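Local coordinates for C protein alpha-antigen (Streptococcus agalactiae, PDB 1YWM) that is a cell-wall-anchored surface protein of group B Streptococcus that may contribute to virulence and to immunity, here represented by its N-terminal domain, at residues 126-137 and 151-162; 38-46 and 116-127. One frame throughout, in Å; residues are numbered along the deposited sequence.

Contact 1: 126-137 and 151-162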
loop_
_atom_site.group_PDB
_atom_site.type_symbol
_atom_site.label_atom_id
_atom_site.label_comp_id
_atom_site.label_asym_id
_atom_site.label_seq_id
_atom_site.Cartn_x
_atom_site.Cartn_y
_atom_site.Cartn_z
ATOM N N LEU A 126 1.576 -8.770 -7.659
ATOM C CA LEU A 126 2.649 -7.988 -8.262
ATOM C C LEU A 126 3.991 -8.371 -7.669
ATOM O O LEU A 126 4.966 -8.601 -8.412
ATOM C CB LEU A 126 2.397 -6.484 -8.099
ATOM C CG LEU A 126 3.476 -5.470 -8.530
ATOM C CD1 LEU A 126 3.750 -5.613 -10.049
ATOM C CD2 LEU A 126 2.954 -4.055 -8.208
ATOM N N ARG A 127 4.065 -8.466 -6.342
ATOM C CA ARG A 127 5.359 -8.755 -5.713
ATOM C C ARG A 127 5.862 -10.159 -6.076
ATOM O O ARG A 127 7.049 -10.360 -6.311
ATOM C CB ARG A 127 5.271 -8.587 -4.194
ATOM C CG ARG A 127 5.256 -7.104 -3.752
ATOM C CD ARG A 127 4.965 -6.958 -2.211
ATOM N NE ARG A 127 4.877 -5.555 -1.819
ATOM C CZ ARG A 127 5.909 -4.728 -1.697
ATOM N NH1 ARG A 127 5.692 -3.470 -1.346
ATOM N NH2 ARG A 127 7.167 -5.141 -1.900
ATOM N N ASP A 128 4.942 -11.120 -6.152
ATOM C CA ASP A 128 5.282 -12.474 -6.585
ATOM C C ASP A 128 5.764 -12.451 -8.019
ATOM O O ASP A 128 6.764 -13.082 -8.343
ATOM C CB ASP A 128 4.043 -13.376 -6.543
ATOM C CG ASP A 128 3.691 -13.810 -5.150
ATOM O OD1 ASP A 128 4.531 -13.638 -4.241
ATOM O OD2 ASP A 128 2.594 -14.337 -4.880
ATOM N N LYS A 129 5.030 -11.756 -8.876
ATOM C CA LYS A 129 5.426 -11.624 -10.283
ATOM C C LYS A 129 6.824 -11.021 -10.426
ATOM O O LYS A 129 7.655 -11.476 -11.241
ATOM C CB LYS A 129 4.399 -10.802 -11.074
ATOM C CG LYS A 129 4.573 -10.865 -12.576
ATOM C CD LYS A 129 4.369 -12.315 -13.092
ATOM C CE LYS A 129 4.262 -12.401 -14.604
ATOM N NZ LYS A 129 5.399 -11.720 -15.301
ATOM N N ILE A 130 7.079 -9.963 -9.674
ATOM C CA ILE A 130 8.384 -9.351 -9.704
ATOM C C ILE A 130 9.477 -10.345 -9.328
ATOM O O ILE A 130 10.528 -10.380 -9.984
ATOM C CB ILE A 130 8.450 -8.095 -8.789
ATOM C CG1 ILE A 130 7.673 -6.925 -9.415
ATOM C CG2 ILE A 130 9.943 -7.714 -8.545
ATOM C CD1 ILE A 130 7.431 -5.732 -8.410
ATOM N N GLU A 131 9.248 -11.155 -8.288
ATOM C CA GLU A 131 10.278 -12.125 -7.861
ATOM C C GLU A 131 10.460 -13.223 -8.908
ATOM O O GLU A 131 11.575 -13.695 -9.119
ATOM C CB GLU A 131 9.945 -12.755 -6.485
ATOM C CG GLU A 131 10.088 -11.768 -5.306
ATOM C CD GLU A 131 11.402 -10.984 -5.332
ATOM O OE1 GLU A 131 11.366 -9.713 -5.280
ATOM O OE2 GLU A 131 12.473 -11.645 -5.416
ATOM N N GLU A 132 9.381 -13.594 -9.582
ATOM C CA GLU A 132 9.472 -14.612 -10.646
ATOM C C GLU A 132 10.306 -14.113 -11.833
ATOM O O GLU A 132 11.161 -14.861 -12.369
ATOM C CB GLU A 132 8.087 -15.052 -11.085
ATOM C CG GLU A 132 7.321 -15.749 -9.953
ATOM C CD GLU A 132 5.830 -15.873 -10.209
ATOM O OE1 GLU A 132 5.160 -16.527 -9.391
ATOM O OE2 GLU A 132 5.317 -15.301 -11.204
ATOM N N VAL A 133 10.104 -12.855 -12.226
ATOM C CA VAL A 133 10.882 -12.283 -13.343
ATOM C C VAL A 133 12.335 -12.090 -12.909
ATOM O O VAL A 133 13.259 -12.309 -13.688
ATOM C CB VAL A 133 10.262 -10.970 -13.881
ATOM C CG1 VAL A 133 11.132 -10.323 -14.988
ATOM C CG2 VAL A 133 8.825 -11.224 -14.373
ATOM N N ARG A 134 12.545 -11.652 -11.668
ATOM C CA ARG A 134 13.889 -11.512 -11.138
ATOM C C ARG A 134 14.636 -12.849 -11.224
ATOM O O ARG A 134 15.805 -12.915 -11.659
ATOM C CB ARG A 134 13.800 -11.097 -9.651
ATOM C CG ARG A 134 15.045 -10.501 -9.067
ATOM C CD ARG A 134 14.877 -9.995 -7.608
ATOM N NE ARG A 134 13.931 -8.870 -7.470
ATOM C CZ ARG A 134 14.236 -7.586 -7.746
ATOM N NH1 ARG A 134 13.350 -6.589 -7.580
ATOM N NH2 ARG A 134 15.440 -7.298 -8.192
ATOM N N THR A 135 13.962 -13.919 -10.801
ATOM C CA THR A 135 14.584 -15.240 -10.772
ATOM C C THR A 135 14.936 -15.656 -12.211
ATOM O O THR A 135 16.039 -16.106 -12.494
ATOM C CB THR A 135 13.624 -16.271 -10.125
ATOM O OG1 THR A 135 13.551 -16.010 -8.715
ATOM C CG2 THR A 135 14.231 -17.675 -10.181
ATOM N N ASN A 136 13.979 -15.480 -13.104
ATOM C CA ASN A 136 14.204 -15.752 -14.517
ATOM C C ASN A 136 15.387 -14.936 -15.072
ATOM O O ASN A 136 16.303 -15.502 -15.704
ATOM C CB ASN A 136 12.922 -15.467 -15.294
ATOM C CG ASN A 136 13.028 -15.836 -16.764
ATOM O OD1 ASN A 136 13.892 -16.620 -17.162
ATOM N ND2 ASN A 136 12.128 -15.303 -17.564
ATOM N N ALA A 137 15.370 -13.623 -14.836
ATOM C CA ALA A 137 16.385 -12.724 -15.378
ATOM C C ALA A 137 17.796 -13.115 -14.922
ATOM O O ALA A 137 18.750 -12.897 -15.659
ATOM C CB ALA A 137 16.083 -11.224 -15.000
ATOM N N LEU A 151 16.244 -5.926 -14.654
ATOM C CA LEU A 151 16.316 -5.725 -13.182
ATOM C C LEU A 151 16.168 -4.272 -12.795
ATOM O O LEU A 151 15.623 -3.938 -11.704
ATOM C CB LEU A 151 17.639 -6.275 -12.654
ATOM C CG LEU A 151 17.735 -7.812 -12.760
ATOM C CD1 LEU A 151 19.047 -8.265 -12.130
ATOM C CD2 LEU A 151 16.571 -8.524 -12.096
ATOM N N THR A 152 16.657 -3.373 -13.648
ATOM C CA THR A 152 16.521 -1.944 -13.368
ATOM C C THR A 152 15.040 -1.548 -13.299
ATOM O O THR A 152 14.610 -0.773 -12.420
ATOM C CB THR A 152 17.235 -1.122 -14.520
ATOM O OG1 THR A 152 18.664 -1.188 -14.370
ATOM C CG2 THR A 152 16.934 0.383 -14.389
ATOM N N GLY A 153 14.266 -2.067 -14.242
ATOM C CA GLY A 153 12.838 -1.759 -14.292
ATOM C C GLY A 153 12.101 -2.369 -13.100
ATOM O O GLY A 153 11.204 -1.736 -12.481
ATOM N N LEU A 154 12.434 -3.611 -12.783
ATOM C CA LEU A 154 11.854 -4.227 -11.586
ATOM C C LEU A 154 12.190 -3.442 -10.303
ATOM O O LEU A 154 11.330 -3.299 -9.420
ATOM C CB LEU A 154 12.323 -5.676 -11.430
ATOM C CG LEU A 154 11.971 -6.631 -12.590
ATOM C CD1 LEU A 154 12.500 -8.033 -12.220
ATOM C CD2 LEU A 154 10.466 -6.711 -12.888
ATOM N N ASP A 155 13.444 -3.009 -10.154
ATOM C CA ASP A 155 13.849 -2.221 -8.990
ATOM C C ASP A 155 13.086 -0.916 -8.863
ATOM O O ASP A 155 12.739 -0.507 -7.755
ATOM C CB ASP A 155 15.352 -1.949 -8.986
ATOM C CG ASP A 155 16.157 -3.210 -8.824
ATOM O OD1 ASP A 155 17.390 -3.145 -9.034
ATOM O OD2 ASP A 155 15.629 -4.303 -8.497
ATOM N N THR A 156 12.828 -0.272 -9.989
ATOM C CA THR A 156 12.075 0.980 -9.995
ATOM C C THR A 156 10.634 0.755 -9.479
ATOM O O THR A 156 10.134 1.497 -8.599
ATOM C CB THR A 156 12.098 1.568 -11.425
ATOM O OG1 THR A 156 13.454 1.955 -11.744
ATOM C CG2 THR A 156 11.274 2.850 -11.506
ATOM N N ILE A 157 9.988 -0.276 -10.007
ATOM C CA ILE A 157 8.662 -0.652 -9.562
ATOM C C ILE A 157 8.653 -1.051 -8.070
ATOM O O ILE A 157 7.759 -0.652 -7.306
ATOM C CB ILE A 157 8.100 -1.795 -10.439
ATOM C CG1 ILE A 157 7.842 -1.257 -11.871
ATOM C CG2 ILE A 157 6.775 -2.297 -9.827
ATOM C CD1 ILE A 157 7.475 -2.299 -12.957
ATOM N N LYS A 158 9.622 -1.865 -7.663
ATOM C CA LYS A 158 9.635 -2.339 -6.280
ATOM C C LYS A 158 9.840 -1.171 -5.301
ATOM O O LYS A 158 9.169 -1.090 -4.272
ATOM C CB LYS A 158 10.698 -3.439 -6.098
ATOM C CG LYS A 158 11.013 -3.842 -4.628
ATOM C CD LYS A 158 10.155 -4.985 -4.157
ATOM C CE LYS A 158 10.755 -5.759 -2.930
ATOM N NZ LYS A 158 11.546 -4.958 -1.926
ATOM N N THR A 159 10.756 -0.274 -5.624
ATOM C CA THR A 159 10.968 0.928 -4.786
ATOM C C THR A 159 9.672 1.751 -4.635
ATOM O O THR A 159 9.316 2.191 -3.534
ATOM C CB THR A 159 12.117 1.763 -5.384
ATOM O OG1 THR A 159 13.324 0.997 -5.278
ATOM C CG2 THR A 159 12.403 3.003 -4.534
ATOM N N ASP A 160 8.966 1.895 -5.746
ATOM C CA ASP A 160 7.720 2.650 -5.821
ATOM C C ASP A 160 6.620 2.038 -4.918
ATOM O O ASP A 160 6.044 2.736 -4.075
ATOM C CB ASP A 160 7.309 2.712 -7.286
ATOM C CG ASP A 160 6.069 3.564 -7.527
ATOM O OD1 ASP A 160 5.728 4.425 -6.698
ATOM O OD2 ASP A 160 5.379 3.430 -8.540
ATOM N N ILE A 161 6.394 0.728 -5.025
ATOM C CA ILE A 161 5.352 0.107 -4.223
ATOM C C ILE A 161 5.775 -0.040 -2.761
ATOM O O ILE A 161 4.913 -0.121 -1.882
ATOM C CB ILE A 161 4.824 -1.213 -4.826
ATOM C CG1 ILE A 161 5.921 -2.303 -4.887
ATOM C CG2 ILE A 161 4.131 -0.941 -6.212
ATOM C CD1 ILE A 161 5.379 -3.692 -5.339
ATOM N N ASP A 162 7.081 -0.050 -2.493
ATOM C CA ASP A 162 7.540 -0.143 -1.103
ATOM C C ASP A 162 7.262 1.174 -0.399
ATOM O O ASP A 162 6.988 1.213 0.795
ATOM C CB ASP A 162 9.046 -0.454 -1.014
ATOM C CG ASP A 162 9.351 -1.919 -1.238
ATOM O OD1 ASP A 162 10.542 -2.267 -1.426
ATOM O OD2 ASP A 162 8.470 -2.794 -1.228
#
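Helices 126-137 and 151-162, in which Ile130 faces Leu154, run antiparallel, their axes 10.4 Å apart at closest approach and their directions 158° apart. Ile130 and Leu154 mark the middle of an apolar seam. Leu154 sends CD1 against the helix backbone, 3.8 Å from Ile130 O, and against Val133 CG1, while Ile130 CD1 meets Ile157 CG2 at 3.8 Å. Further along, Leu126 and Ile161 reach tip to tip, CD2 to CD1, and Ile161 CD1 also lies over one face of the Arg127 guanidinium.

Two arginines bridge the helices alongside this seam, Arg127 buried and Arg134 partly exposed. Arg127 grips a single oxygen end-on, NH2 at 2.8 Å and NH1 at 2.9 Å from Asp162 OD2, with guanidinium and carboxylate only 8° from coplanar; the other oxygen, OD1, takes Lys158 NZ on its syn side, so one carboxylate probably offsets two neighbouring positive charges. Arg134, bent at chi3 (-65°), lodges as a knob among Leu151, Leu154, Asp155 and Lys158, and its NH2 donates to Asp155 OD2 at 3.0 Å. Helix 168-182 completes the antiparallel three-helix bundle, with Val178 touching both Val133 and Ile157.

Contact 2: 38-46 and 116-127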
loop_
_atom_site.group_PDB
_atom_site.type_symbol
_atom_site.label_atom_id
_atom_site.label_comp_id
_atom_site.label_asym_id
_atom_site.label_seq_id
_atom_site.Cartn_x
_atom_site.Cartn_y
_atom_site.Cartn_z
ATOM N N ASN A 38 -2.641 13.060 0.642
ATOM C CA ASN A 38 -3.693 14.045 0.397
ATOM C C ASN A 38 -4.812 13.947 1.446
ATOM O O ASN A 38 -5.987 14.152 1.134
ATOM C CB ASN A 38 -4.264 13.899 -1.031
ATOM C CG ASN A 38 -3.238 14.232 -2.121
ATOM O OD1 ASN A 38 -2.568 15.264 -2.068
ATOM N ND2 ASN A 38 -3.123 13.356 -3.116
ATOM N N GLY A 39 -4.444 13.600 2.675
ATOM C CA GLY A 39 -5.422 13.458 3.747
ATOM C C GLY A 39 -6.290 12.218 3.652
ATOM O O GLY A 39 -7.245 12.070 4.416
ATOM N N ASN A 40 -5.954 11.322 2.721
ATOM C CA ASN A 40 -6.641 10.058 2.572
ATOM C C ASN A 40 -5.770 8.893 3.028
ATOM O O ASN A 40 -4.535 9.008 3.082
ATOM C CB ASN A 40 -7.044 9.854 1.113
ATOM C CG ASN A 40 -7.898 10.965 0.611
ATOM O OD1 ASN A 40 -8.649 11.578 1.385
ATOM N ND2 ASN A 40 -7.775 11.271 -0.673
ATOM N N ALA A 41 -6.413 7.779 3.371
ATOM C CA ALA A 41 -5.664 6.629 3.819
ATOM C C ALA A 41 -5.583 5.557 2.747
ATOM O O ALA A 41 -6.487 5.415 1.915
ATOM C CB ALA A 41 -6.237 6.049 5.127
ATOM N N TYR A 42 -4.505 4.781 2.820
ATOM C CA TYR A 42 -4.279 3.626 1.941
ATOM C C TYR A 42 -3.685 2.516 2.750
ATOM O O TYR A 42 -2.810 2.764 3.569
ATOM C CB TYR A 42 -3.214 3.963 0.891
ATOM C CG TYR A 42 -3.644 5.008 -0.082
ATOM C CD1 TYR A 42 -3.650 6.358 0.271
ATOM C CD2 TYR A 42 -4.021 4.655 -1.377
ATOM C CE1 TYR A 42 -4.072 7.333 -0.638
ATOM C CE2 TYR A 42 -4.405 5.628 -2.298
ATOM C CZ TYR A 42 -4.437 6.950 -1.918
ATOM O OH TYR A 42 -4.809 7.912 -2.834
ATOM N N ILE A 43 -4.132 1.296 2.485
ATOM C CA ILE A 43 -3.645 0.104 3.187
ATOM C C ILE A 43 -3.450 -0.997 2.149
ATOM O O ILE A 43 -4.340 -1.256 1.331
ATOM C CB ILE A 43 -4.670 -0.338 4.268
ATOM C CG1 ILE A 43 -4.659 0.673 5.439
ATOM C CG2 ILE A 43 -4.376 -1.759 4.759
ATOM C CD1 ILE A 43 -5.755 0.368 6.554
ATOM N N ASP A 44 -2.274 -1.610 2.185
ATOM C CA ASP A 44 -1.913 -2.691 1.267
ATOM C C ASP A 44 -2.082 -3.984 2.047
ATOM O O ASP A 44 -1.434 -4.159 3.092
ATOM C CB ASP A 44 -0.445 -2.493 0.859
ATOM C CG ASP A 44 0.017 -3.479 -0.191
ATOM O OD1 ASP A 44 -0.709 -4.456 -0.537
ATOM O OD2 ASP A 44 1.117 -3.306 -0.721
ATOM N N LEU A 45 -2.967 -4.862 1.584
ATOM C CA LEU A 45 -3.220 -6.119 2.300
ATOM C C LEU A 45 -1.963 -6.982 2.402
ATOM O O LEU A 45 -1.843 -7.799 3.316
ATOM C CB LEU A 45 -4.344 -6.903 1.647
ATOM C CG LEU A 45 -5.706 -6.177 1.593
ATOM C CD1 LEU A 45 -6.756 -7.063 0.984
ATOM C CD2 LEU A 45 -6.133 -5.830 3.017
ATOM N N TYR A 46 -1.012 -6.778 1.484
ATOM C CA TYR A 46 0.291 -7.455 1.615
ATOM C C TYR A 46 0.916 -7.136 2.977
ATOM O O TYR A 46 1.404 -8.046 3.695
ATOM C CB TYR A 46 1.222 -7.035 0.463
ATOM C CG TYR A 46 2.639 -7.559 0.605
ATOM C CD1 TYR A 46 3.636 -6.754 1.111
ATOM C CD2 TYR A 46 2.964 -8.882 0.233
ATOM C CE1 TYR A 46 4.940 -7.228 1.254
ATOM C CE2 TYR A 46 4.290 -9.365 0.355
ATOM C CZ TYR A 46 5.255 -8.524 0.867
ATOM O OH TYR A 46 6.556 -8.946 1.007
ATOM N N VAL A 116 -11.926 9.097 7.609
ATOM C CA VAL A 116 -10.891 9.155 6.579
ATOM C C VAL A 116 -11.330 8.285 5.374
ATOM O O VAL A 116 -11.706 7.130 5.546
ATOM C CB VAL A 116 -9.513 8.607 7.121
ATOM C CG1 VAL A 116 -8.391 9.058 6.253
ATOM C CG2 VAL A 116 -9.236 9.075 8.601
ATOM N N ALA A 117 -11.301 8.833 4.164
ATOM C CA ALA A 117 -11.507 8.009 2.965
ATOM C C ALA A 117 -10.355 6.987 2.906
ATOM O O ALA A 117 -9.221 7.339 3.246
ATOM C CB ALA A 117 -11.462 8.877 1.730
ATOM N N LEU A 118 -10.669 5.757 2.513
ATOM C CA LEU A 118 -9.720 4.636 2.560
ATOM C C LEU A 118 -9.696 3.919 1.198
ATOM O O LEU A 118 -10.738 3.601 0.628
ATOM C CB LEU A 118 -10.098 3.626 3.655
ATOM C CG LEU A 118 -9.281 2.328 3.685
ATOM C CD1 LEU A 118 -7.786 2.724 3.930
ATOM C CD2 LEU A 118 -9.808 1.371 4.794
ATOM N N THR A 119 -8.493 3.645 0.716
ATOM C CA THR A 119 -8.306 2.821 -0.466
ATOM C C THR A 119 -7.594 1.541 -0.050
ATOM O O THR A 119 -6.504 1.606 0.517
ATOM C CB THR A 119 -7.389 3.593 -1.445
ATOM O OG1 THR A 119 -8.095 4.723 -1.949
ATOM C CG2 THR A 119 -7.070 2.705 -2.726
ATOM N N ILE A 120 -8.192 0.385 -0.302
ATOM C CA ILE A 120 -7.529 -0.852 0.059
ATOM C C ILE A 120 -7.001 -1.469 -1.243
ATOM O O ILE A 120 -7.717 -1.545 -2.232
ATOM C CB ILE A 120 -8.490 -1.850 0.747
ATOM C CG1 ILE A 120 -9.074 -1.249 2.053
ATOM C CG2 ILE A 120 -7.756 -3.129 1.051
ATOM C CD1 ILE A 120 -10.262 -2.052 2.576
ATOM N N TYR A 121 -5.757 -1.914 -1.217
ATOM C CA TYR A 121 -5.163 -2.534 -2.400
ATOM C C TYR A 121 -4.340 -3.708 -1.953
ATOM O O TYR A 121 -4.230 -3.975 -0.761
ATOM C CB TYR A 121 -4.344 -1.505 -3.181
ATOM C CG TYR A 121 -3.073 -0.966 -2.522
ATOM C CD1 TYR A 121 -3.129 0.003 -1.515
ATOM C CD2 TYR A 121 -1.803 -1.400 -2.938
ATOM C CE1 TYR A 121 -1.947 0.529 -0.937
ATOM C CE2 TYR A 121 -0.621 -0.882 -2.366
ATOM C CZ TYR A 121 -0.698 0.083 -1.382
ATOM O OH TYR A 121 0.428 0.608 -0.798
ATOM N N ASP A 122 -3.786 -4.451 -2.903
ATOM C CA ASP A 122 -3.025 -5.629 -2.530
ATOM C C ASP A 122 -1.929 -5.785 -3.562
ATOM O O ASP A 122 -2.227 -6.084 -4.726
ATOM C CB ASP A 122 -3.907 -6.862 -2.559
ATOM C CG ASP A 122 -3.245 -8.053 -1.937
ATOM O OD1 ASP A 122 -2.026 -7.986 -1.634
ATOM O OD2 ASP A 122 -3.884 -9.076 -1.651
ATOM N N SER A 123 -0.683 -5.579 -3.129
ATOM C CA SER A 123 0.466 -5.733 -4.032
ATOM C C SER A 123 1.007 -7.199 -4.071
ATOM O O SER A 123 2.014 -7.468 -4.726
ATOM C CB SER A 123 1.572 -4.764 -3.642
ATOM O OG SER A 123 2.089 -5.087 -2.358
ATOM N N THR A 124 0.328 -8.133 -3.407
ATOM C CA THR A 124 0.845 -9.495 -3.265
ATOM C C THR A 124 1.209 -10.169 -4.608
ATOM O O THR A 124 2.316 -10.720 -4.761
ATOM C CB THR A 124 -0.129 -10.383 -2.456
ATOM O OG1 THR A 124 -0.207 -9.900 -1.094
ATOM C CG2 THR A 124 0.444 -11.803 -2.303
ATOM N N THR A 125 0.288 -10.144 -5.561
ATOM C CA THR A 125 0.551 -10.825 -6.837
ATOM C C THR A 125 1.634 -10.103 -7.645
ATOM O O THR A 125 2.494 -10.743 -8.272
ATOM C CB THR A 125 -0.722 -10.948 -7.618
ATOM O OG1 THR A 125 -1.616 -11.809 -6.877
ATOM C CG2 THR A 125 -0.454 -11.721 -8.924
ATOM N N LEU A 126 1.576 -8.770 -7.659
ATOM C CA LEU A 126 2.649 -7.988 -8.262
ATOM C C LEU A 126 3.991 -8.371 -7.669
ATOM O O LEU A 126 4.966 -8.601 -8.412
ATOM C CB LEU A 126 2.397 -6.484 -8.099
ATOM C CG LEU A 126 3.476 -5.470 -8.530
ATOM C CD1 LEU A 126 3.750 -5.613 -10.049
ATOM C CD2 LEU A 126 2.954 -4.055 -8.208
ATOM N N ARG A 127 4.065 -8.466 -6.342
ATOM C CA ARG A 127 5.359 -8.755 -5.713
ATOM C C ARG A 127 5.862 -10.159 -6.076
ATOM O O ARG A 127 7.049 -10.360 -6.311
ATOM C CB ARG A 127 5.271 -8.587 -4.194
ATOM C CG ARG A 127 5.256 -7.104 -3.752
ATOM C CD ARG A 127 4.965 -6.958 -2.211
ATOM N NE ARG A 127 4.877 -5.555 -1.819
ATOM C CZ ARG A 127 5.909 -4.728 -1.697
ATOM N NH1 ARG A 127 5.692 -3.470 -1.346
ATOM N NH2 ARG A 127 7.167 -5.141 -1.900
HETATM O O HOH W 1 -10.064 11.512 3.853
HETATM O O HOH W 2 -7.841 6.819 -0.214
HETATM O O HOH W 3 -0.070 1.678 1.704
HETATM O O HOH W 4 3.355 -2.513 0.217
#
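Strands 40-44 and 116-121 pair in parallel, Ala41 beside Leu118 and Asp44 beside Tyr121, their axes 4.7 Å apart at closest approach; beyond them both segments turn into helices. Ala41 and Ile43 each donate and accept through the backbone, bonding to Ala117, Thr119 and Tyr121, and Leu45 N carries the pattern on to Tyr121 O.

Ala41, Ile43, Leu118 and Ile120 share one face of the sheet, where Leu118 CD1 touches Ala41 CB and Ile43 CG1; Phe71 of strand 66-73 packs there too. On the other face Tyr42 lies alongside Thr119, pointing the same way, Tyr42 CD2 3.5 Å from Thr119 CB. The Asp44 side chain runs across that of Tyr121, yet its carboxylate stacks within 27° of the ring plane; CB makes a CH-pi contact over the face near the rim, 3.8 Å from the centroid.

With CG anti to the backbone N (chi1 -175°), the Asp44 carboxylate reaches the start of both helices. OD1 accepts from Ser123 N at 2.8 Å and, from the opposite face of its plane, from Tyr46 N, the N-cap bond of helix 45-49. OD2 takes the Ser123 hydroxyl at 2.6 Å on its syn lone pair, and a water links it to Arg127 NH1. Ser123 OG in turn accepts from Arg127 NE at 2.9 Å. Arg127 CD sits 3.3 Å from the Tyr46 centroid, almost on the ring normal, and the guanidinium stacks on the ring at 17°, a cation-pi arrangement, while its NH2 holds Asp162.

Gripped by three protein donors, Asp44 is probably kept ionised, and this one buried carboxylate fastens the strand end to the turn that leads into helix 124-137.

Overall arrangement
From the N terminus the chain lays down strand 40-44, passes through strands 59-61, 66-73, 76-78 and 88-97, and returns as strand 113-121 to close contact 2, a long loop that brings an early strand beside the last strand of the beta sandwich. Helix 124-137 follows almost at once, and after a short connection helix 144-163 turns back along it to close the much shorter loop of contact 1. The two contacts therefore come in series, neither enclosing the other, with centres about 18 Å apart. Leu126 and Arg127 belong to both segment pairs; through Arg127 the junction at the end of strands 40-44 and 113-121 is tied directly to the three-helix bundle.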